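Local coordinates for protein glycoside Hydrolase (Bacteroides uniformis, PDB 5TA0) that probably hydrolyses agarose-type red algal galactans as a family 86 glycoside hydrolase, and is held here with neoagarooctaose in its substrate-binding cleft, at residues 208-213 with 257-262; 251-256 with 597-602. All coordinates share one frame; numbering follows the deposited sequence.

Interaction 1: residues 208-213 with 257-262; sequences IYDKPK and FGRWNA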
loop_
_atom_site.group_PDB
_atom_site.type_symbol
_atom_site.label_atom_id
_atom_site.label_comp_id
_atom_site.label_asym_id
_atom_site.label_seq_id
_atom_site.Cartn_x
_atom_site.Cartn_y
_atom_site.Cartn_z
ATOM N N ILE A 208 -2.793 -21.584 -4.556
ATOM C CA ILE A 208 -3.264 -22.332 -5.728
ATOM C C ILE A 208 -2.123 -22.738 -6.652
ATOM O O ILE A 208 -2.151 -23.849 -7.210
ATOM C CB ILE A 208 -4.337 -21.528 -6.510
ATOM C CG1 ILE A 208 -5.628 -21.555 -5.722
ATOM C CG2 ILE A 208 -4.539 -22.003 -7.951
ATOM C CD1 ILE A 208 -6.647 -20.531 -6.177
ATOM N N TYR A 209 -1.156 -21.854 -6.847
ATOM C CA TYR A 209 -0.195 -21.998 -7.944
ATOM C C TYR A 209 1.263 -21.950 -7.569
ATOM O O TYR A 209 2.049 -22.710 -8.137
ATOM C CB TYR A 209 -0.446 -20.938 -9.027
ATOM C CG TYR A 209 -0.153 -21.504 -10.369
ATOM C CD1 TYR A 209 1.128 -21.461 -10.921
ATOM C CD2 TYR A 209 -1.152 -22.192 -11.053
ATOM C CE1 TYR A 209 1.394 -22.061 -12.155
ATOM C CE2 TYR A 209 -0.910 -22.770 -12.264
ATOM C CZ TYR A 209 0.341 -22.719 -12.805
ATOM O OH TYR A 209 0.516 -23.310 -14.027
ATOM N N ASP A 210 1.656 -21.050 -6.663
ATOM C CA ASP A 210 3.082 -20.694 -6.515
ATOM C C ASP A 210 3.815 -21.314 -5.356
ATOM O O ASP A 210 5.042 -21.452 -5.438
ATOM C CB ASP A 210 3.230 -19.164 -6.458
ATOM C CG ASP A 210 2.662 -18.508 -7.678
ATOM O OD1 ASP A 210 2.822 -19.034 -8.793
ATOM O OD2 ASP A 210 2.039 -17.427 -7.551
ATOM N N LYS A 211 3.143 -21.634 -4.266
ATOM C CA LYS A 211 3.844 -22.188 -3.099
ATOM C C LYS A 211 4.416 -23.570 -3.423
ATOM O O LYS A 211 3.975 -24.228 -4.358
ATOM C CB LYS A 211 2.926 -22.294 -1.877
ATOM C CG LYS A 211 1.828 -23.350 -1.962
ATOM C CD LYS A 211 1.082 -23.441 -0.652
ATOM C CE LYS A 211 0.047 -24.542 -0.746
ATOM N NZ LYS A 211 -0.750 -24.654 0.503
ATOM N N PRO A 212 5.376 -24.030 -2.605
ATOM C CA PRO A 212 5.855 -25.395 -2.786
ATOM C C PRO A 212 4.699 -26.391 -2.713
ATOM O O PRO A 212 3.846 -26.265 -1.859
ATOM C CB PRO A 212 6.812 -25.564 -1.595
ATOM C CG PRO A 212 7.341 -24.188 -1.375
ATOM C CD PRO A 212 6.129 -23.318 -1.562
ATOM N N LYS A 213 4.676 -27.340 -3.642
ATOM C CA LYS A 213 3.632 -28.383 -3.684
ATOM C C LYS A 213 2.209 -27.836 -3.930
ATOM O O LYS A 213 1.217 -28.494 -3.629
ATOM C CB LYS A 213 3.642 -29.250 -2.418
ATOM C CG LYS A 213 5.027 -29.731 -1.968
ATOM C CD LYS A 213 5.368 -31.126 -2.469
ATOM C CE LYS A 213 4.777 -32.213 -1.581
ATOM N NZ LYS A 213 5.105 -33.578 -2.093
ATOM N N PHE A 257 6.099 -10.962 -19.503
ATOM C CA PHE A 257 4.721 -10.481 -19.268
ATOM C C PHE A 257 3.616 -11.496 -19.414
ATOM O O PHE A 257 2.434 -11.146 -19.324
ATOM C CB PHE A 257 4.389 -9.172 -20.019
ATOM C CG PHE A 257 5.101 -7.978 -19.457
ATOM C CD1 PHE A 257 6.393 -7.646 -19.872
ATOM C CD2 PHE A 257 4.513 -7.191 -18.476
ATOM C CE1 PHE A 257 7.060 -6.558 -19.334
ATOM C CE2 PHE A 257 5.186 -6.109 -17.930
ATOM C CZ PHE A 257 6.445 -5.781 -18.364
ATOM N N GLY A 258 3.975 -12.773 -19.578
ATOM C CA GLY A 258 3.011 -13.833 -19.476
ATOM C C GLY A 258 2.312 -13.868 -18.116
ATOM O O GLY A 258 1.179 -14.276 -18.020
ATOM N N ARG A 259 3.016 -13.447 -17.068
ATOM C CA ARG A 259 2.387 -13.441 -15.724
ATOM C C ARG A 259 1.292 -12.385 -15.622
ATOM O O ARG A 259 0.201 -12.677 -15.111
ATOM C CB ARG A 259 3.409 -13.293 -14.619
ATOM C CG ARG A 259 2.808 -13.408 -13.223
ATOM C CD ARG A 259 3.839 -13.769 -12.199
ATOM N NE ARG A 259 3.370 -13.616 -10.813
ATOM C CZ ARG A 259 3.687 -14.419 -9.805
ATOM N NH1 ARG A 259 3.287 -14.134 -8.562
ATOM N NH2 ARG A 259 4.367 -15.543 -10.002
ATOM N N TRP A 260 1.578 -11.190 -16.127
ATOM C CA TRP A 260 0.543 -10.171 -16.291
ATOM C C TRP A 260 -0.645 -10.718 -17.086
ATOM O O TRP A 260 -1.815 -10.614 -16.685
ATOM C CB TRP A 260 1.102 -8.933 -16.975
ATOM C CG TRP A 260 -0.002 -8.044 -17.476
ATOM C CD1 TRP A 260 -0.464 -7.980 -18.760
ATOM C CD2 TRP A 260 -0.840 -7.166 -16.701
ATOM N NE1 TRP A 260 -1.532 -7.112 -18.844
ATOM C CE2 TRP A 260 -1.783 -6.611 -17.589
ATOM C CE3 TRP A 260 -0.887 -6.800 -15.343
ATOM C CZ2 TRP A 260 -2.747 -5.695 -17.179
ATOM C CZ3 TRP A 260 -1.841 -5.872 -14.940
ATOM C CH2 TRP A 260 -2.755 -5.335 -15.854
ATOM N N ASN A 261 -0.351 -11.294 -18.258
ATOM C CA ASN A 261 -1.405 -11.739 -19.154
ATOM C C ASN A 261 -2.282 -12.846 -18.586
ATOM O O ASN A 261 -3.473 -12.860 -18.876
ATOM C CB ASN A 261 -0.821 -12.188 -20.492
ATOM C CG ASN A 261 -0.388 -11.039 -21.356
ATOM O OD1 ASN A 261 -0.958 -9.952 -21.330
ATOM N ND2 ASN A 261 0.628 -11.294 -22.165
ATOM N N ALA A 262 -1.698 -13.716 -17.758
ATOM C CA ALA A 262 -2.439 -14.838 -17.176
ATOM C C ALA A 262 -3.202 -14.503 -15.894
ATOM O O ALA A 262 -4.114 -15.230 -15.522
ATOM C CB ALA A 262 -1.476 -15.979 -16.881
HETATM O O HOH W 1 2.528 -15.713 -5.597
#
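D210 and R259 carry the whole contact, each giving up about 30 Å² of surface to the other, and their ends face one another from opposite directions. The pairing is a long salt bridge, with D210 OD2 standing 3.7 Å from R259 NH1. R259 NH2 is hardly farther off, at 3.9 Å from D210 OD2, so the carboxylate meets both terminal nitrogens without coming close to either. The carboxylate and guanidinium planes are only 15° apart, and OD2 approaches the guanidinium obliquely. R259 spans the gap by running straight: CG lies anti to the backbone N (chi1 -175°) and the chain stays extended as far as NE. A water reinforces the bridge, donating a hydrogen bond to D210 OD2 at 2.6 Å and accepting a weak bond from R259 NH1 at 3.4 Å. Each partner has a stronger tie elsewhere. D210 OD2 also pairs with R263 NH1, which lies close to R259 NH1, and the shared carboxylate probably offsets the like charges. R259 NH1 donates to the carbonyl of F249, and a calcium ion is bound about 3 Å from the R259 side chain, nearest atoms. The contact links two short helices that follow the neighbouring strands 197-199 and 242-247 of the parallel barrel sheet. D210 ends helix 204-210; R259 lies in the first turn of helix 258-262, whose W260 packs on L536 of strand 523-538.

Interaction 2: residues 251-256 with 597-602; sequences DFELQN and KDRASF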
loop_
_atom_site.group_PDB
_atom_site.type_symbol
_atom_site.label_atom_id
_atom_site.label_comp_id
_atom_site.label_asym_id
_atom_site.label_seq_id
_atom_site.Cartn_x
_atom_site.Cartn_y
_atom_site.Cartn_z
ATOM N N ASP A 251 3.838 -9.537 -9.790
ATOM C CA ASP A 251 5.129 -9.584 -10.478
ATOM C C ASP A 251 4.904 -9.657 -11.988
ATOM O O ASP A 251 5.085 -10.701 -12.630
ATOM C CB ASP A 251 5.932 -10.795 -9.984
ATOM C CG ASP A 251 6.325 -10.707 -8.508
ATOM O OD1 ASP A 251 6.211 -9.634 -7.908
ATOM O OD2 ASP A 251 6.803 -11.728 -7.952
ATOM N N PHE A 252 4.525 -8.537 -12.576
ATOM C CA PHE A 252 3.860 -8.551 -13.872
ATOM C C PHE A 252 4.766 -8.921 -15.043
ATOM O O PHE A 252 4.294 -9.501 -16.044
ATOM C CB PHE A 252 3.228 -7.189 -14.130
ATOM C CG PHE A 252 2.119 -6.819 -13.171
ATOM C CD1 PHE A 252 1.504 -7.746 -12.332
ATOM C CD2 PHE A 252 1.694 -5.498 -13.138
ATOM C CE1 PHE A 252 0.461 -7.370 -11.522
ATOM C CE2 PHE A 252 0.656 -5.127 -12.311
ATOM C CZ PHE A 252 0.049 -6.054 -11.493
ATOM N N GLU A 253 6.047 -8.602 -14.920
ATOM C CA GLU A 253 6.995 -8.765 -16.020
ATOM C C GLU A 253 7.415 -10.211 -16.193
ATOM O O GLU A 253 8.016 -10.564 -17.223
ATOM C CB GLU A 253 8.219 -7.869 -15.831
ATOM C CG GLU A 253 9.315 -8.383 -14.925
ATOM C CD GLU A 253 9.008 -8.344 -13.443
ATOM O OE1 GLU A 253 7.896 -7.954 -13.022
ATOM O OE2 GLU A 253 9.911 -8.679 -12.652
ATOM N N LEU A 254 7.181 -11.049 -15.213
ATOM C CA LEU A 254 7.718 -12.435 -15.275
ATOM C C LEU A 254 7.155 -13.184 -16.474
ATOM O O LEU A 254 6.059 -12.915 -16.963
ATOM C CB LEU A 254 7.436 -13.192 -13.982
ATOM C CG LEU A 254 8.116 -12.625 -12.732
ATOM C CD1 LEU A 254 7.812 -13.524 -11.545
ATOM C CD2 LEU A 254 9.608 -12.407 -12.875
ATOM N N GLN A 255 7.962 -14.137 -16.947
ATOM C CA GLN A 255 7.692 -14.873 -18.189
ATOM C C GLN A 255 7.371 -13.953 -19.379
ATOM O O GLN A 255 6.406 -14.167 -20.123
ATOM C CB GLN A 255 6.600 -15.914 -17.960
ATOM C CG GLN A 255 7.025 -17.038 -17.017
ATOM C CD GLN A 255 6.916 -16.690 -15.548
ATOM O OE1 GLN A 255 5.862 -16.205 -15.097
ATOM N NE2 GLN A 255 7.969 -16.940 -14.796
ATOM N N ASN A 256 8.167 -12.892 -19.521
ATOM C CA ASN A 256 7.995 -11.937 -20.630
ATOM C C ASN A 256 6.589 -11.325 -20.688
ATOM O O ASN A 256 5.986 -11.176 -21.744
ATOM C CB ASN A 256 8.317 -12.604 -21.972
ATOM C CG ASN A 256 8.644 -11.603 -23.061
ATOM O OD1 ASN A 256 9.208 -10.529 -22.798
ATOM N ND2 ASN A 256 8.303 -11.948 -24.296
ATOM N N LYS A 597 19.672 -4.562 -9.752
ATOM C CA LYS A 597 20.768 -5.508 -10.093
ATOM C C LYS A 597 20.424 -6.979 -9.796
ATOM O O LYS A 597 20.634 -7.859 -10.634
ATOM C CB LYS A 597 22.039 -5.130 -9.322
ATOM C CG LYS A 597 23.274 -5.972 -9.608
ATOM C CD LYS A 597 24.430 -5.511 -8.726
ATOM N N ASP A 598 19.879 -7.247 -8.603
ATOM C CA ASP A 598 19.580 -8.622 -8.187
ATOM C C ASP A 598 18.240 -9.154 -8.690
ATOM O O ASP A 598 17.961 -10.347 -8.602
ATOM C CB ASP A 598 19.614 -8.771 -6.654
ATOM C CG ASP A 598 20.985 -8.514 -6.047
ATOM O OD1 ASP A 598 22.006 -8.612 -6.778
ATOM O OD2 ASP A 598 21.061 -8.199 -4.846
ATOM N N ARG A 599 17.393 -8.276 -9.234
ATOM C CA ARG A 599 16.202 -8.736 -9.922
ATOM C C ARG A 599 16.598 -9.360 -11.252
ATOM O O ARG A 599 17.608 -8.990 -11.849
ATOM C CB ARG A 599 15.211 -7.593 -10.129
ATOM C CG ARG A 599 14.593 -7.060 -8.820
ATOM C CD ARG A 599 13.694 -5.838 -8.977
ATOM N NE ARG A 599 13.114 -5.857 -10.289
ATOM C CZ ARG A 599 12.121 -6.636 -10.703
ATOM N NH1 ARG A 599 11.456 -7.446 -9.900
ATOM N NH2 ARG A 599 11.833 -6.612 -11.962
ATOM N N ALA A 600 15.782 -10.290 -11.706
ATOM C CA ALA A 600 16.077 -11.031 -12.928
ATOM C C ALA A 600 16.028 -10.162 -14.177
ATOM O O ALA A 600 16.632 -10.502 -15.193
ATOM C CB ALA A 600 15.138 -12.226 -13.077
ATOM N N SER A 601 15.276 -9.060 -14.132
ATOM C CA SER A 601 15.188 -8.094 -15.217
ATOM C C SER A 601 14.788 -6.772 -14.587
ATOM O O SER A 601 14.435 -6.731 -13.387
ATOM C CB SER A 601 14.130 -8.510 -16.236
ATOM O OG SER A 601 12.817 -8.442 -15.664
ATOM N N PHE A 602 14.827 -5.722 -15.389
ATOM C CA PHE A 602 14.367 -4.394 -14.975
ATOM C C PHE A 602 12.892 -4.245 -15.300
ATOM O O PHE A 602 12.477 -4.456 -16.411
ATOM C CB PHE A 602 15.131 -3.284 -15.711
ATOM C CG PHE A 602 14.714 -1.906 -15.271
ATOM C CD1 PHE A 602 13.684 -1.203 -15.921
ATOM C CD2 PHE A 602 15.316 -1.331 -14.174
ATOM C CE1 PHE A 602 13.305 0.042 -15.456
ATOM C CE2 PHE A 602 14.930 -0.093 -13.708
ATOM C CZ PHE A 602 13.932 0.593 -14.347
HETATM O O HOH W 2 9.406 -9.889 -10.216
HETATM O O HOH W 3 12.183 -10.025 -13.365
#
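E253 and R599 form a salt bridge between a loop of the beta/alpha barrel and the C-terminal beta-rich part of the chain. E253 belongs to the type I beta turn from D251 to L254; R599 and S601 lie in the loop leading into strand 602-609. With CG between its backbone N and carbonyl carbon (chi1 83°), the glutamate sets that carbon beside S601, and the bend at chi2 turns OE2 to the guanidinium. The arginine chain kinks at chi3 to meet it, and the two cross obliquely. R599 NH2 donates to E253 OE2 over 2.9 Å in a nearly straight bond (163°). That acceptor lies in the guanidinium plane, yet the donor stands 64° above the carboxylate plane. R599 NH1 adds a weak bond to the same oxygen, and R599 NE is held by Q596 OE1, which should help fix the guanidinium's rotation. Two waters also donate to E253 OE2, bringing the bonds that grip this oxygen to four. One of them accepts from R599 NH1 at 3.2 Å. F603 packs against E253 from the adjoining strand. The second water lies 2.9 Å from S601 OG, and this hydroxyl also touches E253 directly, at 3.6 Å from CG.

How the interactions relate
The barrel loop of interaction 2 runs straight into the helix of interaction 1, and the two contacts join through the backbone: R259 N probably bonds to L254 O, and W260 N to F252 O. R259 CD also packs on D251 O. Residues 251-262 thus reach both ways, through 257-262 to another short helix of the barrel and through 251-256 to the C-terminal beta region. Neither contact is a hydrophobic core. Interaction 1 lies at the surface and rests on a long ion pair helped by water; interaction 2 is partly buried, with a buried glutamate in a short, direct salt bridge and about twice the buried area.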